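Local coordinates for protein 1-acyl-sn-glycerol-3-phosphate acyltransferase (Thermotoga maritima, PDB 5KYM) that catalyses transfer of an acyl chain to lysophosphatidic acid, making phosphatidic acid, and probably works with its active site set within the membrane bilayer, at residues F27-S32 with K43-E48; V183-I188 with K228-V233. One frame throughout, in Å; residues are numbered along the deposited sequence.

Contact 1: F27-S32 with K43-E48. With HGX (1-heptadecanoyl-2-tridecanoyl-3-glycerol-phosphonyl choline), chain C.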
# COMPACT_ATOMS: atom_id res chain seq x y z
N PHE A 27 -11.90 9.12 16.72
CA PHE A 27 -13.28 8.82 16.93
C PHE A 27 -13.59 7.42 16.47
O PHE A 27 -14.39 6.73 17.10
CB PHE A 27 -14.14 9.89 16.24
CG PHE A 27 -15.57 9.61 16.29
CD1 PHE A 27 -16.27 9.82 17.44
CD2 PHE A 27 -16.22 9.07 15.18
CE1 PHE A 27 -17.61 9.50 17.49
CE2 PHE A 27 -17.56 8.75 15.23
CZ PHE A 27 -18.25 8.96 16.36
N VAL A 28 -12.97 6.97 15.39
CA VAL A 28 -13.33 5.66 14.82
C VAL A 28 -12.91 4.55 15.77
O VAL A 28 -13.71 3.66 16.10
CB VAL A 28 -12.76 5.47 13.40
CG1 VAL A 28 -12.76 4.01 12.97
CG2 VAL A 28 -13.56 6.31 12.41
N LEU A 29 -11.65 4.61 16.22
CA LEU A 29 -11.14 3.60 17.14
C LEU A 29 -11.92 3.71 18.44
O LEU A 29 -12.28 2.66 19.02
CB LEU A 29 -9.67 3.86 17.44
CG LEU A 29 -8.75 3.74 16.24
CD1 LEU A 29 -7.42 4.25 16.65
CD2 LEU A 29 -8.63 2.30 15.73
N PHE A 30 -12.20 4.96 18.88
CA PHE A 30 -12.96 5.13 20.09
C PHE A 30 -14.33 4.45 19.98
O PHE A 30 -14.70 3.72 20.88
CB PHE A 30 -13.12 6.57 20.51
CG PHE A 30 -14.09 6.74 21.65
CD1 PHE A 30 -13.66 6.53 22.95
CD2 PHE A 30 -15.41 7.10 21.45
CE1 PHE A 30 -14.52 6.71 24.04
CE2 PHE A 30 -16.29 7.26 22.53
CZ PHE A 30 -15.84 7.05 23.83
N ARG A 31 -15.07 4.66 18.90
CA ARG A 31 -16.31 3.88 18.75
C ARG A 31 -16.06 2.36 18.69
O ARG A 31 -16.80 1.59 19.22
CB ARG A 31 -17.07 4.26 17.50
CG ARG A 31 -18.04 5.42 17.60
CD ARG A 31 -18.65 5.69 16.21
NE ARG A 31 -19.09 4.46 15.48
CZ ARG A 31 -20.32 3.96 15.46
NH1 ARG A 31 -21.30 4.52 16.17
NH2 ARG A 31 -20.58 2.87 14.73
N SER A 32 -15.02 1.92 17.99
CA SER A 32 -14.79 0.49 17.81
C SER A 32 -14.51 -0.16 19.14
O SER A 32 -14.83 -1.35 19.29
CB SER A 32 -13.60 0.22 16.86
OG SER A 32 -12.36 0.11 17.54
N LYS A 43 -14.57 -5.09 11.34
CA LYS A 43 -15.06 -4.79 10.00
C LYS A 43 -15.19 -3.27 9.87
O LYS A 43 -14.80 -2.70 8.85
CB LYS A 43 -16.41 -5.44 9.71
CG LYS A 43 -16.43 -6.73 8.93
CD LYS A 43 -17.81 -7.43 8.98
CE LYS A 43 -18.98 -6.66 8.31
NZ LYS A 43 -19.05 -6.88 6.82
N TYR A 44 -15.72 -2.62 10.90
CA TYR A 44 -15.95 -1.18 10.90
C TYR A 44 -14.65 -0.45 10.75
O TYR A 44 -14.54 0.38 9.87
CB TYR A 44 -16.66 -0.76 12.20
CG TYR A 44 -16.64 0.70 12.50
CD1 TYR A 44 -17.35 1.57 11.74
CD2 TYR A 44 -15.94 1.20 13.58
CE1 TYR A 44 -17.38 2.93 12.03
CE2 TYR A 44 -15.95 2.56 13.88
CZ TYR A 44 -16.65 3.43 13.08
OH TYR A 44 -16.69 4.78 13.32
N VAL A 45 -13.66 -0.76 11.58
CA VAL A 45 -12.39 -0.03 11.52
C VAL A 45 -11.74 -0.25 10.17
O VAL A 45 -11.25 0.72 9.54
CB VAL A 45 -11.37 -0.47 12.59
CG1 VAL A 45 -10.06 0.34 12.44
CG2 VAL A 45 -11.92 -0.30 13.98
N LEU A 46 -11.73 -1.51 9.74
CA LEU A 46 -11.15 -1.85 8.45
C LEU A 46 -11.81 -1.11 7.29
O LEU A 46 -11.14 -0.69 6.37
CB LEU A 46 -11.12 -3.37 8.19
CG LEU A 46 -9.99 -4.11 8.93
CD1 LEU A 46 -10.00 -5.55 8.55
CD2 LEU A 46 -8.58 -3.54 8.72
N LYS A 47 -13.11 -0.94 7.35
CA LYS A 47 -13.85 -0.34 6.26
C LYS A 47 -13.51 1.12 6.24
O LYS A 47 -13.28 1.66 5.18
CB LYS A 47 -15.35 -0.59 6.43
CG LYS A 47 -16.23 -0.27 5.24
CD LYS A 47 -15.92 -1.19 4.05
CE LYS A 47 -16.10 -0.46 2.74
NZ LYS A 47 -17.48 0.18 2.66
N GLU A 48 -13.40 1.74 7.41
CA GLU A 48 -13.05 3.18 7.52
C GLU A 48 -11.69 3.55 6.94
O GLU A 48 -11.53 4.66 6.46
CB GLU A 48 -13.11 3.67 8.98
CG GLU A 48 -14.50 3.86 9.57
CD GLU A 48 -15.35 4.71 8.67
OE1 GLU A 48 -14.89 5.83 8.26
OE2 GLU A 48 -16.45 4.18 8.31
O11 HGX C . -24.07 8.48 15.61
C11 HGX C . -22.92 8.84 15.79
C12 HGX C . -22.66 10.04 16.70
C13 HGX C . -21.22 10.54 16.76
C14 HGX C . -21.07 11.99 17.22
C15 HGX C . -19.87 12.15 18.16
C16 HGX C . -19.53 13.58 18.61
C17 HGX C . -18.19 13.70 19.36
C18 HGX C . -17.85 12.47 20.22
O3 HGX C . -21.86 8.09 15.12
C3 HGX C . -22.11 7.11 14.09
C2 HGX C . -22.24 7.74 12.71
C1 HGX C . -22.83 6.72 11.71
O3P HGX C . -21.88 5.68 11.41
O2 HGX C . -20.94 8.21 12.32
C31 HGX C . -20.88 9.35 11.41
O31 HGX C . -21.80 9.52 10.60
C32 HGX C . -19.68 10.29 11.43
C33 HGX C . -19.67 11.23 12.64
C34 HGX C . -18.57 12.29 12.55
C35 HGX C . -17.92 12.55 13.93
C36 HGX C . -16.65 13.42 13.94
C37 HGX C . -16.34 13.90 15.37
C38 HGX C . -14.87 14.23 15.71
C39 HGX C . -14.61 14.09 17.22
C40 HGX C . -13.25 14.62 17.72
O1 HGX C . -23.72 4.11 10.72
P1 HGX C . -22.23 4.31 10.60
O4 HGX C . -21.28 3.22 11.05
O5 HGX C . -21.88 4.60 9.04
C4 HGX C . -22.28 3.74 7.96
C5 HGX C . -22.64 4.56 6.72
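Tyr44 lays its ring against the 27-32 helix, with the carbonyl O of Val28 at the ring's edge and NH2 of Arg31 over one face. Its CG lies anti to the backbone N (chi1 165°), which carries the phenol across to the neighbouring helix. There the hydroxyl meets the NE of Arg31 in a weak bond: NE to Tyr44 OH is 3.2 Å, with a bent N-H...O angle of 131°. The guanidinium and ring planes stand 69° apart, so this is no flat stack; NH2 hovers near the rim of the ring. In the ring plane, CE2 of Tyr44 approaches the carbonyl O of Val28 at 3.3 Å, an oxygen already taken by the backbone N-H of Ser32. Valine suits this place because its two methyls divide the work: CG1 packs on CE2 of Tyr44 at 3.6 Å, and CG2 faces the hydroxyl. The same CG1 also touches the CG of Glu48 at 3.8 Å, whose carboxylate turns to Tyr24 and Lys51. One turn further along helix 27-32, Ser32 CB packs on Val45 CG2 and lies at the edge of the Tyr44 ring, while the serine hydroxyl folds back to its own helix, OG to Leu29 O 2.9 Å. With an alanine here instead of Tyr44, Arg31 NE would probably lose this partner and a gap would open beside Val28 CG1. Outward lies the bound phospholipid. Phe27 CZ meets its acyl carbon C13 at 3.4 Å, with C35 of the other tail over one ring face, and its glycerol carbon C3 sits over a face of the Arg31 guanidinium. Aromatic to tail and cation near headgroup is consistent with a place at the membrane interface, and the nearly antiparallel helices are probably the two-helix motif thought to position the acyltransferase active site in the bilayer.

Contact 2: V183-I188 with K228-V233; sequences VLPVSI and KYVEEV
Val183, Val230 and Val233 each hold CG1 anti to the backbone N (chi1 170° in Val183 and 173° in both helix residues), and these methyls share the touching between strand and helix with Val230 CG2. Val183 and Val230 reach for each other tip to tip, CG1 of Val183 lying 3.9 Å from CG2 of Val230. The pyrrolidine ring of Pro185 meets both helix valines: the ring crosses the Val230 side chain at about a right angle, its CG 4.2 Å from Val230 CG1, while its CB rests 3.8 Å from Val233 CG1. Val230 and Val233 are three residues apart and therefore emerge on the same side of the helix, just as Val183 and Pro185, two apart on a strand, share one face of the sheet.

This is helix-on-sheet packing of an alpha/beta acyltransferase domain. Strand 183-189 runs within a mixed sheet between strands 79-82 and 207-211, and the axes of segments 183-188 and 228-233 cross at -31°, 8.4 Å apart at closest approach. Beta-branched valines suit both sides, being compact and stiff enough for close apolar packing. Proline is tolerated in the strand although it has no N-H to give; its backbone still bonds to that of His212. Val230 also reaches across to Val81 of the adjoining strand, widening the apolar patch.

Ser187, the next residue on this face, brings in a polar group. Its OG stays 4.0 Å from the carbonyl O of Val233, too far to bond, and is instead held by His212 NE2 and the carbonyl O of Val234, the next residue along the helix. A small hydroxyl suits a buried spot where two polar partners converge.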
# COMPACT_ATOMS: atom_id res chain seq x y z
N VAL A 183 1.32 -14.55 -3.17
CA VAL A 183 1.73 -13.22 -3.61
C VAL A 183 0.68 -12.69 -4.58
O VAL A 183 0.19 -13.44 -5.44
CB VAL A 183 3.12 -13.31 -4.27
CG1 VAL A 183 3.51 -12.02 -4.96
CG2 VAL A 183 4.14 -13.67 -3.22
N LEU A 184 0.30 -11.43 -4.42
CA LEU A 184 -0.71 -10.82 -5.32
C LEU A 184 0.04 -9.67 -5.98
O LEU A 184 0.18 -8.61 -5.38
CB LEU A 184 -1.96 -10.33 -4.56
CG LEU A 184 -2.99 -9.54 -5.37
CD1 LEU A 184 -3.59 -10.48 -6.36
CD2 LEU A 184 -4.04 -8.78 -4.61
N PRO A 185 0.55 -9.87 -7.22
CA PRO A 185 1.33 -8.83 -7.85
C PRO A 185 0.48 -7.65 -8.26
O PRO A 185 -0.58 -7.88 -8.78
CB PRO A 185 1.89 -9.52 -9.09
CG PRO A 185 1.87 -10.93 -8.75
CD PRO A 185 0.57 -11.09 -8.01
N VAL A 186 0.97 -6.42 -8.04
CA VAL A 186 0.21 -5.21 -8.35
C VAL A 186 1.09 -4.22 -9.05
O VAL A 186 2.18 -4.09 -8.66
CB VAL A 186 -0.33 -4.54 -7.07
CG1 VAL A 186 -0.89 -3.17 -7.38
CG2 VAL A 186 -1.40 -5.42 -6.49
N SER A 187 0.59 -3.52 -10.06
CA SER A 187 1.39 -2.52 -10.73
C SER A 187 0.68 -1.19 -10.56
O SER A 187 -0.53 -1.08 -10.79
CB SER A 187 1.47 -2.83 -12.21
OG SER A 187 1.87 -4.15 -12.47
N ILE A 188 1.45 -0.17 -10.16
CA ILE A 188 0.93 1.17 -9.85
C ILE A 188 1.53 2.12 -10.87
O ILE A 188 2.78 2.13 -11.07
CB ILE A 188 1.45 1.63 -8.50
CG1 ILE A 188 0.92 0.71 -7.37
CG2 ILE A 188 1.05 3.08 -8.24
CD1 ILE A 188 1.38 1.07 -5.96
N LYS A 228 11.86 -13.19 -9.56
CA LYS A 228 11.99 -12.86 -10.94
C LYS A 228 10.66 -12.93 -11.69
O LYS A 228 10.48 -12.18 -12.66
CB LYS A 228 13.10 -13.69 -11.57
CG LYS A 228 14.49 -13.31 -10.99
CD LYS A 228 14.83 -11.80 -10.88
CE LYS A 228 14.68 -11.01 -12.21
NZ LYS A 228 15.85 -11.21 -13.14
N TYR A 229 9.74 -13.78 -11.26
CA TYR A 229 8.48 -14.02 -11.99
C TYR A 229 7.58 -12.86 -11.72
O TYR A 229 6.97 -12.25 -12.64
CB TYR A 229 7.85 -15.37 -11.57
CG TYR A 229 6.54 -15.69 -12.24
CD1 TYR A 229 5.35 -15.32 -11.66
CD2 TYR A 229 6.46 -16.42 -13.39
CE1 TYR A 229 4.14 -15.57 -12.27
CE2 TYR A 229 5.26 -16.72 -13.99
CZ TYR A 229 4.10 -16.28 -13.42
OH TYR A 229 2.84 -16.52 -13.94
N VAL A 230 7.52 -12.54 -10.43
CA VAL A 230 6.67 -11.47 -9.92
C VAL A 230 7.16 -10.12 -10.46
O VAL A 230 6.37 -9.32 -10.95
CB VAL A 230 6.63 -11.51 -8.38
CG1 VAL A 230 5.88 -10.30 -7.84
CG2 VAL A 230 5.95 -12.79 -7.90
N GLU A 231 8.46 -9.89 -10.39
CA GLU A 231 9.13 -8.75 -11.02
C GLU A 231 8.78 -8.52 -12.47
O GLU A 231 8.48 -7.38 -12.79
CB GLU A 231 10.67 -8.83 -10.89
CG GLU A 231 11.32 -7.48 -11.16
CD GLU A 231 12.81 -7.36 -10.92
OE1 GLU A 231 13.50 -8.36 -10.63
OE2 GLU A 231 13.27 -6.22 -11.06
N GLU A 232 8.78 -9.55 -13.33
CA GLU A 232 8.37 -9.33 -14.75
C GLU A 232 6.95 -9.00 -14.80
O GLU A 232 6.60 -8.06 -15.50
CB GLU A 232 8.68 -10.44 -15.78
CG GLU A 232 10.12 -10.45 -16.36
CD GLU A 232 10.99 -9.18 -16.10
OE1 GLU A 232 10.90 -8.19 -16.90
OE2 GLU A 232 11.76 -9.16 -15.09
N VAL A 233 6.13 -9.71 -14.03
CA VAL A 233 4.66 -9.43 -13.98
C VAL A 233 4.34 -7.96 -13.63
O VAL A 233 3.57 -7.30 -14.33
CB VAL A 233 3.90 -10.36 -13.00
CG1 VAL A 233 2.45 -9.91 -12.86
CG2 VAL A 233 3.97 -11.82 -13.45

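How the contacts relate
The two contacts lie on opposite sides of the chain's centre, their own centres about 31 Å apart and their nearest atoms about 15 Å apart, so neither touches the other. Along the chain they come in series: contact 1 closes within the helices 2-34 and 38-59 before contact 2 opens, joining strand 183-189 to the helix 223-243 close to the C-terminus. They share no helix, strand or sheet. Contact 1 belongs to the lipid-facing helical pair, whereas contact 2 packs a late helix onto the five-stranded sheet. Together they represent two parts of the protein, a helical pair that probably sits in the membrane and the alpha/beta domain whose active site it is thought to position.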